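Local structure of Exo-poly-alpha-D-galacturonosidase (Thermotoga maritima, 3JUR) at residues E106-Y111 and S267-D272; S303-G308 and S332-Y337; V28-F33 and G60-P65; I80-K85 and V125-S130. The protein probably hydrolyses the glycosidic bonds of polygalacturonate as a hyperthermoactive exopolygalacturonase of glycosyl hydrolase family 28, and assembles as a tetramer. All coordinates share one frame; numbering follows the deposited sequence.

Contact 1 of 4, residues E106-Y111 and S267-D272; sequences EGIELY and SGRDAD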
loop_
_atom_site.group_PDB
_atom_site.type_symbol
_atom_site.label_atom_id
_atom_site.label_comp_id
_atom_site.label_asym_id
_atom_site.label_seq_id
_atom_site.Cartn_x
_atom_site.Cartn_y
_atom_site.Cartn_z
ATOM N N GLU D 106 -39.838 17.714 13.504
ATOM C CA GLU D 106 -38.638 17.987 12.694
ATOM C C GLU D 106 -38.021 19.362 12.977
ATOM O O GLU D 106 -37.771 20.157 12.060
ATOM C CB GLU D 106 -38.915 17.749 11.200
ATOM C CG GLU D 106 -39.186 16.270 10.882
ATOM C CD GLU D 106 -39.390 15.981 9.401
ATOM O OE1 GLU D 106 -40.001 16.809 8.689
ATOM O OE2 GLU D 106 -38.953 14.902 8.950
ATOM N N GLY D 107 -37.794 19.624 14.265
ATOM C CA GLY D 107 -37.078 20.814 14.717
ATOM C C GLY D 107 -37.893 22.078 14.955
ATOM O O GLY D 107 -37.328 23.117 15.304
ATOM N N ILE D 108 -39.209 22.007 14.771
ATOM C CA ILE D 108 -40.073 23.169 15.030
ATOM C C ILE D 108 -41.132 22.843 16.092
ATOM O O ILE D 108 -41.840 21.835 15.987
ATOM C CB ILE D 108 -40.740 23.723 13.728
ATOM C CG1 ILE D 108 -39.679 24.171 12.712
ATOM C CG2 ILE D 108 -41.683 24.901 14.049
ATOM C CD1 ILE D 108 -40.193 24.334 11.295
ATOM N N GLU D 109 -41.219 23.699 17.112
ATOM C CA GLU D 109 -42.181 23.534 18.201
ATOM C C GLU D 109 -43.615 23.756 17.737
ATOM O O GLU D 109 -43.881 24.610 16.890
ATOM C CB GLU D 109 -41.870 24.498 19.346
ATOM C CG GLU D 109 -40.580 24.190 20.089
ATOM C CD GLU D 109 -40.452 24.969 21.384
ATOM O OE1 GLU D 109 -39.834 24.445 22.339
ATOM O OE2 GLU D 109 -40.971 26.102 21.446
ATOM N N LEU D 110 -44.530 22.975 18.298
ATOM C CA LEU D 110 -45.952 23.082 17.981
ATOM C C LEU D 110 -46.800 22.391 19.050
ATOM O O LEU D 110 -46.270 21.740 19.957
ATOM C CB LEU D 110 -46.241 22.465 16.601
ATOM C CG LEU D 110 -46.376 20.942 16.482
ATOM C CD1 LEU D 110 -46.950 20.571 15.136
ATOM C CD2 LEU D 110 -45.053 20.220 16.718
ATOM N N TYR D 111 -48.115 22.549 18.941
ATOM C CA TYR D 111 -49.051 21.727 19.696
ATOM C C TYR D 111 -49.640 20.682 18.762
ATOM O O TYR D 111 -50.187 21.007 17.705
ATOM C CB TYR D 111 -50.124 22.584 20.375
ATOM C CG TYR D 111 -49.618 23.221 21.644
ATOM C CD1 TYR D 111 -49.943 22.689 22.890
ATOM C CD2 TYR D 111 -48.784 24.337 21.599
ATOM C CE1 TYR D 111 -49.463 23.270 24.066
ATOM C CE2 TYR D 111 -48.295 24.919 22.760
ATOM C CZ TYR D 111 -48.637 24.384 23.991
ATOM O OH TYR D 111 -48.150 24.971 25.140
ATOM N N SER D 267 -30.866 20.427 17.265
ATOM C CA SER D 267 -31.077 21.616 18.108
ATOM C C SER D 267 -32.016 22.651 17.470
ATOM O O SER D 267 -31.825 23.868 17.620
ATOM C CB SER D 267 -29.741 22.274 18.491
ATOM O OG SER D 267 -29.021 22.684 17.346
ATOM N N GLY D 268 -33.036 22.164 16.773
ATOM C CA GLY D 268 -34.034 23.042 16.168
ATOM C C GLY D 268 -33.719 23.426 14.733
ATOM O O GLY D 268 -32.570 23.366 14.287
ATOM N N ARG D 269 -34.758 23.841 14.021
ATOM C CA ARG D 269 -34.674 24.122 12.599
ATOM C C ARG D 269 -34.955 25.597 12.325
ATOM O O ARG D 269 -35.924 26.160 12.839
ATOM C CB ARG D 269 -35.680 23.238 11.858
ATOM C CG ARG D 269 -35.775 23.462 10.355
ATOM C CD ARG D 269 -36.940 22.674 9.765
ATOM N NE ARG D 269 -36.671 21.235 9.746
ATOM C CZ ARG D 269 -36.427 20.525 8.646
ATOM N NH1 ARG D 269 -36.184 19.220 8.733
ATOM N NH2 ARG D 269 -36.423 21.115 7.457
ATOM N N ASP D 270 -34.094 26.210 11.516
ATOM C CA ASP D 270 -34.305 27.563 10.989
ATOM C C ASP D 270 -34.694 28.588 12.068
ATOM O O ASP D 270 -34.155 28.545 13.178
ATOM C CB ASP D 270 -35.300 27.528 9.813
ATOM C CG ASP D 270 -34.863 26.572 8.694
ATOM O OD1 ASP D 270 -33.679 26.173 8.645
ATOM O OD2 ASP D 270 -35.710 26.213 7.850
ATOM N N ALA D 271 -35.619 29.494 11.753
ATOM C CA ALA D 271 -35.998 30.572 12.672
ATOM C C ALA D 271 -36.323 30.102 14.098
ATOM O O ALA D 271 -35.866 30.713 15.065
ATOM C CB ALA D 271 -37.146 31.402 12.099
ATOM N N ASP D 272 -37.085 29.015 14.217
ATOM C CA ASP D 272 -37.482 28.473 15.525
ATOM C C ASP D 272 -36.266 28.002 16.327
ATOM O O ASP D 272 -36.188 28.223 17.538
ATOM C CB ASP D 272 -38.474 27.321 15.355
ATOM C CG ASP D 272 -39.501 27.264 16.466
ATOM O OD1 ASP D 272 -40.260 28.238 16.625
ATOM O OD2 ASP D 272 -39.563 26.239 17.175
#

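Contact 2 of 4, residues S303-G308 and S332-Y337; sequences SEMSGG and SRRGGY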
loop_
_atom_site.group_PDB
_atom_site.type_symbol
_atom_site.label_atom_id
_atom_site.label_comp_id
_atom_site.label_asym_id
_atom_site.label_seq_id
_atom_site.Cartn_x
_atom_site.Cartn_y
_atom_site.Cartn_z
ATOM N N SER D 303 -30.251 17.460 10.306
ATOM C CA SER D 303 -29.985 18.768 9.689
ATOM C C SER D 303 -30.505 19.932 10.527
ATOM O O SER D 303 -30.175 21.091 10.272
ATOM C CB SER D 303 -30.632 18.833 8.311
ATOM O OG SER D 303 -32.040 18.996 8.429
ATOM N N GLU D 304 -31.341 19.617 11.511
ATOM C CA GLU D 304 -31.888 20.637 12.388
ATOM C C GLU D 304 -30.855 20.942 13.470
ATOM O O GLU D 304 -30.938 20.432 14.577
ATOM C CB GLU D 304 -33.216 20.182 12.993
ATOM C CG GLU D 304 -34.276 19.773 11.957
ATOM C CD GLU D 304 -34.328 18.270 11.695
ATOM O OE1 GLU D 304 -33.284 17.588 11.789
ATOM O OE2 GLU D 304 -35.426 17.765 11.397
ATOM N N MET D 305 -29.879 21.778 13.128
ATOM C CA MET D 305 -28.804 22.122 14.050
ATOM C C MET D 305 -28.671 23.643 14.204
ATOM O O MET D 305 -27.598 24.152 14.548
ATOM C CB MET D 305 -27.474 21.478 13.605
ATOM C CG MET D 305 -27.200 21.519 12.093
ATOM S SD MET D 305 -27.373 23.166 11.370
ATOM C CE MET D 305 -25.764 23.844 11.755
ATOM N N SER D 306 -29.775 24.356 13.966
ATOM C CA SER D 306 -29.783 25.825 13.967
ATOM C C SER D 306 -29.429 26.446 15.323
ATOM O O SER D 306 -29.035 27.606 15.391
ATOM C CB SER D 306 -31.143 26.351 13.499
ATOM O OG SER D 306 -31.408 25.941 12.167
ATOM N N GLY D 307 -29.591 25.675 16.394
ATOM C CA GLY D 307 -29.211 26.120 17.732
ATOM C C GLY D 307 -27.745 25.860 18.033
ATOM O O GLY D 307 -27.218 26.344 19.037
ATOM N N GLY D 308 -27.086 25.105 17.156
ATOM C CA GLY D 308 -25.693 24.715 17.346
ATOM C C GLY D 308 -25.564 23.296 17.876
ATOM O O GLY D 308 -26.442 22.804 18.593
ATOM N N SER D 332 -27.823 26.488 4.015
ATOM C CA SER D 332 -27.798 27.927 4.296
ATOM C C SER D 332 -29.138 28.536 4.764
ATOM O O SER D 332 -29.235 29.753 4.936
ATOM C CB SER D 332 -27.193 28.716 3.122
ATOM O OG SER D 332 -27.900 28.485 1.916
ATOM N N ARG D 333 -30.160 27.707 4.975
ATOM C CA ARG D 333 -31.362 28.162 5.691
ATOM C C ARG D 333 -31.178 27.994 7.203
ATOM O O ARG D 333 -31.911 28.608 7.976
ATOM C CB ARG D 333 -32.630 27.395 5.274
ATOM C CG ARG D 333 -32.690 26.939 3.832
ATOM C CD ARG D 333 -33.705 27.706 3.022
ATOM N NE ARG D 333 -35.054 27.176 3.180
ATOM C CZ ARG D 333 -35.974 27.157 2.216
ATOM N NH1 ARG D 333 -35.692 27.613 1.002
ATOM N NH2 ARG D 333 -37.181 26.664 2.466
ATOM N N ARG D 334 -30.208 27.167 7.614
ATOM C CA ARG D 334 -30.092 26.716 9.007
ATOM C C ARG D 334 -29.355 27.657 9.949
ATOM O O ARG D 334 -29.707 27.744 11.124
ATOM C CB ARG D 334 -29.421 25.339 9.094
ATOM C CG ARG D 334 -30.187 24.186 8.481
ATOM C CD ARG D 334 -31.386 23.749 9.320
ATOM N NE ARG D 334 -31.947 22.530 8.748
ATOM C CZ ARG D 334 -32.777 22.497 7.706
ATOM N NH1 ARG D 334 -33.190 23.622 7.126
ATOM N NH2 ARG D 334 -33.202 21.329 7.246
ATOM N N GLY D 335 -28.315 28.321 9.460
ATOM C CA GLY D 335 -27.392 29.037 10.343
ATOM C C GLY D 335 -26.823 28.066 11.364
ATOM O O GLY D 335 -26.665 26.877 11.072
ATOM N N GLY D 336 -26.529 28.571 12.562
ATOM C CA GLY D 336 -25.975 27.756 13.640
ATOM C C GLY D 336 -24.591 27.225 13.328
ATOM O O GLY D 336 -23.873 27.779 12.481
ATOM N N TYR D 337 -24.216 26.148 14.016
ATOM C CA TYR D 337 -22.890 25.549 13.867
ATOM C C TYR D 337 -22.892 24.052 14.175
ATOM O O TYR D 337 -23.787 23.544 14.854
ATOM C CB TYR D 337 -21.856 26.274 14.752
ATOM C CG TYR D 337 -22.207 26.294 16.226
ATOM C CD1 TYR D 337 -21.869 25.219 17.057
ATOM C CD2 TYR D 337 -22.881 27.381 16.791
ATOM C CE1 TYR D 337 -22.191 25.225 18.410
ATOM C CE2 TYR D 337 -23.213 27.393 18.151
ATOM C CZ TYR D 337 -22.858 26.305 18.951
ATOM O OH TYR D 337 -23.173 26.294 20.290
#

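Contact 3 of 4, residues V28-F33 and G60-P65; sequences VNLLDF and GRLIVP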
loop_
_atom_site.group_PDB
_atom_site.type_symbol
_atom_site.label_atom_id
_atom_site.label_comp_id
_atom_site.label_asym_id
_atom_site.label_seq_id
_atom_site.Cartn_x
_atom_site.Cartn_y
_atom_site.Cartn_z
ATOM N N VAL D 28 -45.714 0.374 43.139
ATOM C CA VAL D 28 -47.056 -0.176 42.970
ATOM C C VAL D 28 -47.109 -0.999 41.674
ATOM O O VAL D 28 -46.328 -0.764 40.747
ATOM C CB VAL D 28 -48.158 0.917 42.993
ATOM C CG1 VAL D 28 -49.462 0.327 43.497
ATOM C CG2 VAL D 28 -47.772 2.074 43.903
ATOM N N ASN D 29 -48.009 -1.979 41.635
ATOM C CA ASN D 29 -48.174 -2.870 40.490
ATOM C C ASN D 29 -49.393 -2.473 39.657
ATOM O O ASN D 29 -50.472 -2.215 40.203
ATOM C CB ASN D 29 -48.307 -4.318 40.977
ATOM C CG ASN D 29 -48.094 -5.338 39.871
ATOM O OD1 ASN D 29 -48.778 -5.319 38.843
ATOM N ND2 ASN D 29 -47.155 -6.256 40.091
ATOM N N LEU D 30 -49.217 -2.447 38.335
ATOM C CA LEU D 30 -50.269 -2.028 37.402
ATOM C C LEU D 30 -51.551 -2.866 37.481
ATOM O O LEU D 30 -52.641 -2.358 37.209
ATOM C CB LEU D 30 -49.742 -2.011 35.960
ATOM C CG LEU D 30 -50.658 -1.350 34.927
ATOM C CD1 LEU D 30 -50.717 0.162 35.128
ATOM C CD2 LEU D 30 -50.242 -1.687 33.508
ATOM N N LEU D 31 -51.412 -4.138 37.853
ATOM C CA LEU D 31 -52.553 -5.050 37.982
ATOM C C LEU D 31 -53.457 -4.720 39.167
ATOM O O LEU D 31 -54.547 -5.283 39.294
ATOM C CB LEU D 31 -52.086 -6.508 38.063
ATOM C CG LEU D 31 -51.409 -7.129 36.838
ATOM C CD1 LEU D 31 -50.914 -8.518 37.183
ATOM C CD2 LEU D 31 -52.341 -7.179 35.630
ATOM N N ASP D 32 -53.009 -3.807 40.025
ATOM C CA ASP D 32 -53.818 -3.346 41.151
ATOM C C ASP D 32 -54.702 -2.153 40.761
ATOM O O ASP D 32 -55.366 -1.553 41.615
ATOM C CB ASP D 32 -52.927 -2.998 42.353
ATOM C CG ASP D 32 -52.127 -4.193 42.860
ATOM O OD1 ASP D 32 -52.715 -5.275 43.070
ATOM O OD2 ASP D 32 -50.904 -4.045 43.058
ATOM N N PHE D 33 -54.712 -1.824 39.468
ATOM C CA PHE D 33 -55.482 -0.687 38.964
ATOM C C PHE D 33 -56.374 -1.036 37.768
ATOM O O PHE D 33 -56.651 -0.190 36.916
ATOM C CB PHE D 33 -54.551 0.485 38.634
ATOM C CG PHE D 33 -53.780 0.993 39.818
ATOM C CD1 PHE D 33 -54.321 1.963 40.653
ATOM C CD2 PHE D 33 -52.509 0.499 40.099
ATOM C CE1 PHE D 33 -53.610 2.437 41.753
ATOM C CE2 PHE D 33 -51.794 0.962 41.193
ATOM C CZ PHE D 33 -52.343 1.935 42.022
ATOM N N GLY D 60 -41.975 7.036 42.834
ATOM C CA GLY D 60 -41.628 5.631 43.006
ATOM C C GLY D 60 -41.664 4.865 41.702
ATOM O O GLY D 60 -41.638 5.468 40.625
ATOM N N ARG D 61 -41.734 3.537 41.810
ATOM C CA ARG D 61 -41.690 2.630 40.664
ATOM C C ARG D 61 -43.072 2.074 40.318
ATOM O O ARG D 61 -43.805 1.612 41.196
ATOM C CB ARG D 61 -40.705 1.469 40.913
ATOM C CG ARG D 61 -39.283 1.900 41.346
ATOM C CD ARG D 61 -38.304 0.718 41.525
ATOM N NE ARG D 61 -38.720 -0.219 42.577
ATOM C CZ ARG D 61 -38.371 -0.140 43.864
ATOM N NH1 ARG D 61 -37.587 0.837 44.306
ATOM N NH2 ARG D 61 -38.809 -1.055 44.715
ATOM N N LEU D 62 -43.421 2.134 39.034
ATOM C CA LEU D 62 -44.631 1.495 38.518
ATOM C C LEU D 62 -44.225 0.207 37.809
ATOM O O LEU D 62 -43.541 0.240 36.785
ATOM C CB LEU D 62 -45.396 2.440 37.569
ATOM C CG LEU D 62 -46.558 1.916 36.702
ATOM C CD1 LEU D 62 -47.590 1.128 37.507
ATOM C CD2 LEU D 62 -47.239 3.042 35.940
ATOM N N ILE D 63 -44.642 -0.926 38.363
ATOM C CA ILE D 63 -44.280 -2.223 37.804
ATOM C C ILE D 63 -45.319 -2.694 36.785
ATOM O O ILE D 63 -46.498 -2.856 37.109
ATOM C CB ILE D 63 -44.043 -3.286 38.918
ATOM C CG1 ILE D 63 -42.804 -2.917 39.747
ATOM C CG2 ILE D 63 -43.883 -4.691 38.320
ATOM C CD1 ILE D 63 -42.763 -3.556 41.120
ATOM N N VAL D 64 -44.861 -2.880 35.551
ATOM C CA VAL D 64 -45.658 -3.475 34.483
ATOM C C VAL D 64 -45.163 -4.912 34.294
ATOM O O VAL D 64 -44.101 -5.126 33.702
ATOM C CB VAL D 64 -45.511 -2.692 33.143
ATOM C CG1 VAL D 64 -46.410 -3.285 32.068
ATOM C CG2 VAL D 64 -45.806 -1.209 33.336
ATOM N N PRO D 65 -45.927 -5.899 34.796
ATOM C CA PRO D 65 -45.479 -7.292 34.766
ATOM C C PRO D 65 -45.651 -7.960 33.395
ATOM O O PRO D 65 -46.011 -7.291 32.417
ATOM C CB PRO D 65 -46.377 -7.965 35.813
ATOM C CG PRO D 65 -47.628 -7.164 35.816
ATOM C CD PRO D 65 -47.270 -5.760 35.400
#

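Contact 4 of 4, residues I80-K85 and V125-S130; sequences IELHVK and VAITGS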
loop_
_atom_site.group_PDB
_atom_site.type_symbol
_atom_site.label_atom_id
_atom_site.label_comp_id
_atom_site.label_asym_id
_atom_site.label_seq_id
_atom_site.Cartn_x
_atom_site.Cartn_y
_atom_site.Cartn_z
ATOM N N ILE D 80 -40.890 9.467 38.872
ATOM C CA ILE D 80 -41.544 8.232 38.447
ATOM C C ILE D 80 -40.619 7.358 37.598
ATOM O O ILE D 80 -40.010 7.829 36.622
ATOM C CB ILE D 80 -42.867 8.518 37.669
ATOM C CG1 ILE D 80 -43.871 9.297 38.537
ATOM C CG2 ILE D 80 -43.491 7.225 37.118
ATOM C CD1 ILE D 80 -44.332 8.596 39.818
ATOM N N GLU D 81 -40.516 6.089 37.989
ATOM C CA GLU D 81 -39.847 5.074 37.183
ATOM C C GLU D 81 -40.886 4.115 36.605
ATOM O O GLU D 81 -41.630 3.469 37.349
ATOM C CB GLU D 81 -38.819 4.306 38.018
ATOM C CG GLU D 81 -38.056 3.210 37.258
ATOM C CD GLU D 81 -37.186 2.357 38.174
ATOM O OE1 GLU D 81 -36.520 2.927 39.066
ATOM O OE2 GLU D 81 -37.163 1.119 38.007
ATOM N N LEU D 82 -40.947 4.046 35.280
ATOM C CA LEU D 82 -41.803 3.086 34.604
ATOM C C LEU D 82 -41.007 1.800 34.350
ATOM O O LEU D 82 -40.160 1.753 33.458
ATOM C CB LEU D 82 -42.339 3.689 33.300
ATOM C CG LEU D 82 -43.299 2.884 32.417
ATOM C CD1 LEU D 82 -44.645 2.600 33.107
ATOM C CD2 LEU D 82 -43.510 3.603 31.082
ATOM N N HIS D 83 -41.279 0.770 35.150
ATOM C CA HIS D 83 -40.530 -0.488 35.092
ATOM C C HIS D 83 -41.282 -1.528 34.259
ATOM O O HIS D 83 -42.302 -2.075 34.690
ATOM C CB HIS D 83 -40.223 -0.993 36.506
ATOM C CG HIS D 83 -39.355 -2.215 36.546
ATOM N ND1 HIS D 83 -38.029 -2.204 36.162
ATOM C CD2 HIS D 83 -39.620 -3.483 36.940
ATOM C CE1 HIS D 83 -37.521 -3.415 36.305
ATOM N NE2 HIS D 83 -38.465 -4.211 36.775
ATOM N N VAL D 84 -40.768 -1.780 33.054
ATOM C CA VAL D 84 -41.452 -2.604 32.060
ATOM C C VAL D 84 -40.855 -4.010 31.959
ATOM O O VAL D 84 -39.721 -4.187 31.469
ATOM C CB VAL D 84 -41.446 -1.930 30.656
ATOM C CG1 VAL D 84 -42.446 -2.617 29.733
ATOM C CG2 VAL D 84 -41.771 -0.447 30.762
ATOM N N LYS D 85 -41.620 -4.999 32.424
ATOM C CA LYS D 85 -41.243 -6.411 32.303
ATOM C C LYS D 85 -41.955 -7.055 31.112
ATOM O O LYS D 85 -41.344 -7.805 30.354
ATOM C CB LYS D 85 -41.582 -7.186 33.580
ATOM C CG LYS D 85 -40.708 -6.873 34.781
ATOM C CD LYS D 85 -41.186 -7.687 35.985
ATOM C CE LYS D 85 -40.230 -7.593 37.165
ATOM N NZ LYS D 85 -40.617 -8.562 38.237
ATOM N N VAL D 125 -36.928 11.124 36.142
ATOM C CA VAL D 125 -37.869 10.245 35.464
ATOM C C VAL D 125 -37.096 9.120 34.778
ATOM O O VAL D 125 -36.068 9.367 34.149
ATOM C CB VAL D 125 -38.755 11.034 34.463
ATOM C CG1 VAL D 125 -39.658 10.095 33.677
ATOM C CG2 VAL D 125 -39.614 12.062 35.202
ATOM N N ALA D 126 -37.569 7.884 34.924
ATOM C CA ALA D 126 -36.855 6.733 34.368
ATOM C C ALA D 126 -37.772 5.727 33.688
ATOM O O ALA D 126 -38.920 5.540 34.098
ATOM C CB ALA D 126 -36.026 6.046 35.448
ATOM N N ILE D 127 -37.259 5.100 32.630
ATOM C CA ILE D 127 -37.905 3.941 32.020
ATOM C C ILE D 127 -36.904 2.788 32.054
ATOM O O ILE D 127 -35.842 2.865 31.438
ATOM C CB ILE D 127 -38.371 4.233 30.580
ATOM C CG1 ILE D 127 -39.418 5.359 30.573
ATOM C CG2 ILE D 127 -38.912 2.964 29.918
ATOM C CD1 ILE D 127 -39.622 6.013 29.203
ATOM N N THR D 128 -37.239 1.733 32.791
ATOM C CA THR D 128 -36.305 0.635 33.054
ATOM C C THR D 128 -36.975 -0.715 32.775
ATOM O O THR D 128 -38.162 -0.765 32.434
ATOM C CB THR D 128 -35.772 0.666 34.522
ATOM O OG1 THR D 128 -36.822 0.310 35.430
ATOM C CG2 THR D 128 -35.244 2.048 34.898
ATOM N N GLY D 129 -36.218 -1.800 32.922
ATOM C CA GLY D 129 -36.751 -3.150 32.749
ATOM C C GLY D 129 -36.353 -3.755 31.421
ATOM O O GLY D 129 -35.752 -3.089 30.592
ATOM N N SER D 130 -36.698 -5.017 31.212
ATOM C CA SER D 130 -36.292 -5.720 30.003
ATOM C C SER D 130 -37.471 -6.026 29.075
ATOM O O SER D 130 -37.380 -6.908 28.217
ATOM C CB SER D 130 -35.574 -7.014 30.375
ATOM O OG SER D 130 -36.476 -7.874 31.053
HETATM O O HOH W 1 -38.978 -8.864 30.787
#

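Contact 1 of 4, residues E106-Y111 and S267-D272
Arg269 reaches the backbone of Glu106 and Gly107 with two of its nitrogens, joining two loop regions on one side of the right-handed parallel beta-helix of the pectin lyase-like clan. Its NE donates to Glu106 O at 2.8 Å, nearly along the C=O axis although the oxygen is tilted out of the guanidinium plane. Its backbone N donates to Gly107 O at 3.0 Å from above that carbonyl's plane. With CG opposite the backbone N (chi1 177°), the bend at chi3 brings NE round to Glu106 O at the guanidinium edge, and Arg269 CD meets Ile108 CD1 at 4.0 Å. An alanine here is likely to leave Glu106 O without this donor, Glu304 with one basic partner fewer and Ile108 CD1 without the methylene it rests on. No side chain would fit at Gly107, because a CB would collide with Arg269 CB.

Asp272 makes the second grip, on the start of strand 108-112. Its OD2 takes the N-H of Glu109 in an almost straight bond (173°), met from above the carboxylate plane, and Ile108 CG2 lies 4.0 Å from the same OD2. The carboxylates of Glu109 and Asp272 approach to 4.5 Å between Glu109 OE2 and Asp272 OD2, a like-charge closeness that Arg275 probably offsets by bridging to both. In the next shell Arg180 pairs with Asp272, Tyr196 bonds to Glu109, and Glu304 holds Arg269 NH1. Next to the Arg269 N bond, Gly107 O also receives a bent CA-H...O contact, 3.4 Å from Gly268 CA.

Contact 2 of 4, residues S303-G308 and S332-Y337
Arg334 holds Ser303 by its NE edge, one N-H on the carbonyl oxygen and one on the hydroxyl. NE donates to Ser303 O at 2.7 Å, and NH2 donates to Ser303 OG at 2.9 Å in a nearly straight bond (170°). Both oxygens lie in the guanidinium plane, although NE itself stands above the plane of the Ser303 carbonyl. The return bond runs from Ser306 OG to Arg334 O at 2.7 Å, on a lone pair in the carbonyl plane. This is the close-packed, buried half. Replacing Arg334 with a leucine would probably leave the Ser303 oxygens without these donors and Asp270, which pairs with NH1, without its mate. Met305, bent at chi2 and chi3, lays SD 3.8 Å from Arg334 CB and turns its methyl CE toward Gly335 O.

Gly336 and Tyr337, both partly exposed, form the looser side, with no conventional hydrogen bond across it. Buried Gly308 meets Tyr337 there by a CA-H...O contact to its O and a CH-pi contact: with CG between backbone N and carbonyl carbon (chi1 57°), the ring turns back under Gly308, whose CA sits 3.5 Å from the ring centroid, over one face. A CB on Gly308 would run into Tyr337 CZ. The segments are corresponding loops of successive turns, following the neighbouring parallel strands 299-301 and 327-329, and loops stacked at such corners are typical of the parallel beta-helix fold.

Contact 3 of 4, residues V28-F33 and G60-P65
The carboxamide of Asn29 turns one face to Ile63, whose CG2 lies 4.0 Å from Asn29 ND2 and whose carbonyl oxygen meets the amide carbon on that same face. In the amide plane, Asn29 OD1 accepts the N-H of Leu31 on a lone pair at 3.1 Å, closing an Asx turn, while Pro65 CG approaches the same oxygen to 3.7 Å. Asn29 holds CG opposite its backbone N (chi1 -164°), which lays the amide face over Ile63. Leu31 CD1 packs on Pro65 CG at 3.8 Å, extending this layer toward the surface.

Strands 27-29 and 60-64 pair in parallel at the N-terminal end of the beta-helix, and helix 44-57, which links them, covers Val28 and Leu62 on the other side through Leu54 and Ala50. Leu30 joins them by its CD1, 4.0 Å from Leu62 CD1. The backbone ladder is Val28 N to Arg61 O, Ile63 N to Val28 O at 2.9 Å and Leu30 N to Ile63 O, the last made as the chain leaves the strand for a 3-10 turn. The chemistry is therefore divided: backbone bonds fix the register, Val28, Leu30 and Leu62 pack under the helix, and the amide spends its oxygen on turning the chain out of the strand.

Contact 4 of 4, residues I80-K85 and V125-S130
Thr128 stands crosswise between Glu81 and His83, meeting each side chain at about a right angle, and its hydroxyl joins them in a short relay. His83 ND1 donates to Thr128 OG1 at 2.9 Å, with the hydroxyl at the edge of the imidazole and in its plane. Thr128 OG1 in turn donates to Glu81 OE2 at 2.7 Å, reaching the carboxylate from above its plane (42° out of it). The threonine holds OG1 between its backbone N and carbonyl carbon (chi1 70°), a rotation that presents the hydroxyl to both neighbours. The relay would probably bias the imidazole toward carrying its proton on ND1 and restrict its rotation. Nearer the backbone, Glu81 CG rests 3.9 Å from Ala126 CB.

On the opposite face Leu82 and Ile127 point into the interior, with Leu82 CB 4.3 Å from Ile127 CG1. Leu62 and Val64 continue this layer beyond Leu82, and Phe195 and Val193 pack against Ile127. The polar relay and this apolar layer thus occupy different faces of the strand pair.

Four backbone bonds set the two strands in register, among them Leu82 N to Ala126 O at 2.8 Å and Val84 N to Thr128 O at 2.9 Å. Just after strand 125-128, Gly129 CA comes 3.4 Å from Val84 O, where a CB would clash. At the exposed margin a water donates to Lys85 O and also bonds to Ser130 OG. Strands 80-84 and 125-128 run only 7° from parallel, and strand 201-204 follows in the same direction: such in-register parallel stacking of successive turns is the hallmark of a parallel beta-helix.

How the contacts relate
Contacts 1 and 2 are buried and adjoin: Ser267 N lies 2.7 Å from Glu304 O, a probable hydrogen bond. They consist of loop backbone gripped by arginine and aspartate side chains, with Arg269 and Arg334 each paired to an acid from the other contact. Contacts 3 and 4 are only partly buried and lie on the far side of the chain's centre from contact 2, with about 31 and 22 Å respectively between nearest atoms. These two share neighbouring strands, 60-64 beside 80-84, and depend on regular parallel ladders with aliphatic interiors. Their polar side chains either turn the chain, as in contact 3, or line an outer face, as in contact 4.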